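Local coordinates for partner of xrn-2 protein 1 (Caenorhabditis elegans, PDB 5FIR) that binds the exoribonuclease XRN-2 through its XTBD domain, stabilises it and enhances its activity, and so contributes to the turnover of mature microRNAs, at residues E18-M30 with L42-L54. Residues are numbered along the deposited sequence; the frame is centred on the assembly and turned at random.
Sequences ESDDAWELRKAFM and LQCLSQLFINVTL
Phe29 sets its CD2 above the rim of one face of Phe49 where helix 20-33 crosses helix 39-55 of the XTBD domain; the axes of segments 20-30 and 42-54 approach to 9.4 Å, at 135°. The two rings, 26° from parallel, are slid so far apart that they barely overlap; CB of Phe49 instead sits over a face of Phe29, 3.9 Å from its ring centroid, a CH-pi contact. Ile67 and Met70 of helix 61-71 also touch Phe29. One turn from Phe29, Leu25 CD2 reaches the Phe49 ring and Leu54. Met30, a selenomethionine, bends at its last torsion to lay CE 3.5 Å from Leu42 CD2, while its CG meets Ser46 CB. Arg26 rests its CG on Ile50 CD1 and CG2, and Gln47 OE1 stands over one guanidinium face. Side-on, Arg26 grips Glu18: NE lies 2.7 Å from OE2 and NH2 3.2 Å from OE1, both on syn lone pairs. Arg26 NH1 gives Ser46 OG a weak bond (3.3 Å), while that hydroxyl donates to Gln43 O. A mainly apolar interface thus holds one buried ion pair, whose two-pronged grip probably favours the ionised carboxylate of Glu18 and fixes the guanidinium against Ser46 and Gln47.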
# COMPACT_ATOMS: atom_id res chain seq x y z
N GLU B 18 15.95 2.24 19.23
CA GLU B 18 15.60 1.67 20.53
C GLU B 18 15.80 2.75 21.59
O GLU B 18 16.82 3.44 21.61
CB GLU B 18 16.48 0.44 20.82
CG GLU B 18 15.78 -0.74 21.54
CD GLU B 18 16.46 -2.11 21.31
OE1 GLU B 18 17.39 -2.22 20.48
OE2 GLU B 18 16.05 -3.10 21.98
N SER B 19 14.79 2.95 22.44
CA SER B 19 14.96 3.91 23.52
C SER B 19 16.09 3.48 24.43
O SER B 19 16.45 2.30 24.50
CB SER B 19 13.68 4.02 24.35
OG SER B 19 13.94 4.61 25.62
N ASP B 20 16.64 4.45 25.16
CA ASP B 20 17.77 4.14 26.02
C ASP B 20 17.33 3.25 27.17
O ASP B 20 18.00 2.26 27.50
CB ASP B 20 18.44 5.43 26.48
CG ASP B 20 19.19 6.12 25.34
OD1 ASP B 20 19.12 5.62 24.19
OD2 ASP B 20 19.84 7.16 25.59
N ASP B 21 16.17 3.54 27.75
CA ASP B 21 15.63 2.69 28.81
C ASP B 21 15.27 1.31 28.28
O ASP B 21 15.58 0.29 28.90
CB ASP B 21 14.41 3.36 29.44
CG ASP B 21 14.76 4.65 30.17
OD1 ASP B 21 15.83 4.71 30.82
OD2 ASP B 21 13.93 5.59 30.11
N ALA B 22 14.61 1.26 27.12
CA ALA B 22 14.27 -0.02 26.51
C ALA B 22 15.51 -0.79 26.07
O ALA B 22 15.45 -2.01 25.90
CB ALA B 22 13.33 0.21 25.32
N TRP B 23 16.61 -0.10 25.79
CA TRP B 23 17.80 -0.85 25.43
C TRP B 23 18.39 -1.53 26.65
O TRP B 23 18.85 -2.67 26.57
CB TRP B 23 18.85 0.05 24.78
CG TRP B 23 20.18 -0.63 24.72
CD1 TRP B 23 21.36 -0.17 25.24
CD2 TRP B 23 20.48 -1.89 24.11
NE1 TRP B 23 22.36 -1.07 24.98
CE2 TRP B 23 21.85 -2.12 24.29
CE3 TRP B 23 19.71 -2.83 23.44
CZ2 TRP B 23 22.47 -3.27 23.81
CZ3 TRP B 23 20.33 -3.97 22.97
CH2 TRP B 23 21.69 -4.17 23.15
N GLU B 24 18.41 -0.83 27.78
CA GLU B 24 19.00 -1.43 28.97
C GLU B 24 18.24 -2.69 29.37
O GLU B 24 18.85 -3.68 29.78
CB GLU B 24 19.03 -0.41 30.12
CG GLU B 24 20.05 0.73 29.98
CD GLU B 24 21.51 0.29 30.13
OE1 GLU B 24 21.81 -0.52 31.04
OE2 GLU B 24 22.37 0.75 29.34
N LEU B 25 16.93 -2.71 29.19
CA LEU B 25 16.21 -3.92 29.52
C LEU B 25 16.62 -5.06 28.59
O LEU B 25 16.89 -6.17 29.05
CB LEU B 25 14.71 -3.69 29.41
CG LEU B 25 13.94 -4.01 30.69
CD1 LEU B 25 13.57 -2.72 31.40
CD2 LEU B 25 12.71 -4.89 30.41
N ARG B 26 16.74 -4.77 27.29
CA ARG B 26 17.22 -5.79 26.36
C ARG B 26 18.66 -6.17 26.66
O ARG B 26 19.02 -7.35 26.59
CB ARG B 26 17.08 -5.31 24.91
CG ARG B 26 15.83 -5.79 24.20
CD ARG B 26 16.16 -6.42 22.87
NE ARG B 26 16.97 -5.59 22.00
CZ ARG B 26 17.70 -6.08 21.00
NH1 ARG B 26 17.69 -7.39 20.77
NH2 ARG B 26 18.44 -5.27 20.23
N LYS B 27 19.51 -5.19 26.99
CA LYS B 27 20.90 -5.49 27.28
C LYS B 27 21.01 -6.50 28.42
O LYS B 27 21.71 -7.51 28.32
CB LYS B 27 21.66 -4.21 27.63
CG LYS B 27 23.17 -4.42 27.72
CD LYS B 27 23.91 -3.29 28.45
CE LYS B 27 24.10 -2.03 27.62
NZ LYS B 27 24.72 -0.97 28.45
N ALA B 28 20.28 -6.24 29.51
CA ALA B 28 20.37 -7.06 30.71
C ALA B 28 19.89 -8.49 30.48
O ALA B 28 20.43 -9.44 31.05
CB ALA B 28 19.60 -6.40 31.85
N PHE B 29 18.84 -8.66 29.67
CA PHE B 29 18.38 -10.01 29.35
C PHE B 29 19.42 -10.75 28.53
O PHE B 29 19.70 -11.93 28.78
CB PHE B 29 17.04 -9.95 28.64
CG PHE B 29 16.42 -11.29 28.39
CD1 PHE B 29 16.92 -12.14 27.42
CD2 PHE B 29 15.33 -11.70 29.11
CE1 PHE B 29 16.35 -13.37 27.18
CE2 PHE B 29 14.75 -12.92 28.87
CZ PHE B 29 15.26 -13.76 27.91
N MSE B 30 19.98 -10.09 27.52
CA MSE B 30 20.97 -10.75 26.70
C MSE B 30 22.19 -11.08 27.54
O MSE B 30 22.80 -12.13 27.34
CB MSE B 30 21.34 -9.87 25.51
CG MSE B 30 20.14 -9.44 24.73
SE MSE B 30 20.50 -8.88 22.92
CE MSE B 30 21.03 -10.56 22.06
N LEU B 42 19.38 -16.18 21.22
CA LEU B 42 19.34 -15.11 22.22
C LEU B 42 18.60 -13.90 21.68
O LEU B 42 17.82 -13.26 22.41
CB LEU B 42 20.75 -14.72 22.64
CG LEU B 42 20.78 -13.92 23.92
CD1 LEU B 42 20.57 -14.87 25.08
CD2 LEU B 42 22.11 -13.20 24.08
N GLN B 43 18.87 -13.54 20.43
CA GLN B 43 18.13 -12.46 19.78
C GLN B 43 16.64 -12.69 19.86
O GLN B 43 15.87 -11.79 20.23
CB GLN B 43 18.54 -12.36 18.32
CG GLN B 43 19.88 -11.81 18.07
CD GLN B 43 20.11 -11.62 16.61
OE1 GLN B 43 20.99 -12.25 16.04
NE2 GLN B 43 19.31 -10.75 15.99
N CYS B 44 16.21 -13.90 19.50
CA CYS B 44 14.80 -14.21 19.49
C CYS B 44 14.24 -14.09 20.89
O CYS B 44 13.29 -13.34 21.14
CB CYS B 44 14.57 -15.60 18.94
SG CYS B 44 12.89 -16.15 19.12
N LEU B 45 14.86 -14.79 21.83
CA LEU B 45 14.39 -14.80 23.20
C LEU B 45 14.45 -13.41 23.81
O LEU B 45 13.55 -13.02 24.56
CB LEU B 45 15.22 -15.78 24.01
CG LEU B 45 15.01 -17.20 23.54
CD1 LEU B 45 16.16 -18.07 23.97
CD2 LEU B 45 13.72 -17.68 24.15
N SER B 46 15.47 -12.63 23.47
CA SER B 46 15.54 -11.30 24.06
C SER B 46 14.42 -10.43 23.52
O SER B 46 13.78 -9.67 24.27
CB SER B 46 16.89 -10.65 23.78
OG SER B 46 17.00 -10.14 22.46
N GLN B 47 14.15 -10.53 22.22
CA GLN B 47 13.03 -9.79 21.65
C GLN B 47 11.71 -10.28 22.20
O GLN B 47 10.78 -9.50 22.44
CB GLN B 47 13.07 -9.86 20.14
CG GLN B 47 13.95 -8.81 19.59
CD GLN B 47 13.36 -7.46 19.85
OE1 GLN B 47 14.04 -6.54 20.31
NE2 GLN B 47 12.05 -7.33 19.61
N LEU B 48 11.61 -11.58 22.42
CA LEU B 48 10.41 -12.14 23.00
C LEU B 48 10.14 -11.54 24.36
O LEU B 48 9.02 -11.12 24.68
CB LEU B 48 10.60 -13.65 23.05
CG LEU B 48 9.50 -14.65 23.22
CD1 LEU B 48 8.50 -14.44 22.12
CD2 LEU B 48 10.20 -15.95 22.98
N PHE B 49 11.20 -11.39 25.16
CA PHE B 49 11.08 -10.82 26.50
C PHE B 49 10.54 -9.40 26.45
O PHE B 49 9.51 -9.10 27.06
CB PHE B 49 12.44 -10.86 27.19
CG PHE B 49 12.51 -10.08 28.48
CD1 PHE B 49 11.68 -10.41 29.55
CD2 PHE B 49 13.46 -9.10 28.65
CE1 PHE B 49 11.76 -9.73 30.76
CE2 PHE B 49 13.56 -8.41 29.85
CZ PHE B 49 12.70 -8.73 30.91
N ILE B 50 11.17 -8.52 25.68
CA ILE B 50 10.68 -7.15 25.70
C ILE B 50 9.40 -6.99 24.90
O ILE B 50 8.72 -5.98 25.05
CB ILE B 50 11.69 -6.10 25.23
CG1 ILE B 50 12.01 -6.28 23.80
CG2 ILE B 50 12.96 -6.13 26.04
CD1 ILE B 50 12.63 -5.04 23.33
N ASN B 51 9.06 -7.94 24.03
CA ASN B 51 7.74 -7.81 23.44
C ASN B 51 6.64 -8.04 24.46
O ASN B 51 5.59 -7.39 24.40
CB ASN B 51 7.56 -8.79 22.28
CG ASN B 51 8.28 -8.34 21.05
OD1 ASN B 51 8.75 -7.20 20.98
ND2 ASN B 51 8.39 -9.23 20.06
N VAL B 52 6.89 -8.93 25.43
CA VAL B 52 5.86 -9.25 26.42
C VAL B 52 5.78 -8.17 27.49
O VAL B 52 4.69 -7.72 27.85
CB VAL B 52 6.10 -10.63 27.04
CG1 VAL B 52 4.92 -10.98 27.91
CG2 VAL B 52 6.29 -11.66 25.97
N THR B 53 6.93 -7.78 28.06
CA THR B 53 6.93 -6.83 29.17
C THR B 53 6.68 -5.41 28.67
O THR B 53 5.98 -4.64 29.34
CB THR B 53 8.26 -6.90 29.94
OG1 THR B 53 9.35 -6.75 29.03
CG2 THR B 53 8.41 -8.23 30.67
N LEU B 54 7.22 -5.03 27.52
CA LEU B 54 7.09 -3.65 27.06
C LEU B 54 5.89 -3.43 26.14
O LEU B 54 5.14 -2.46 26.32
CB LEU B 54 8.39 -3.20 26.37
CG LEU B 54 9.44 -2.56 27.30
CD1 LEU B 54 9.74 -3.44 28.51
CD2 LEU B 54 10.72 -2.25 26.55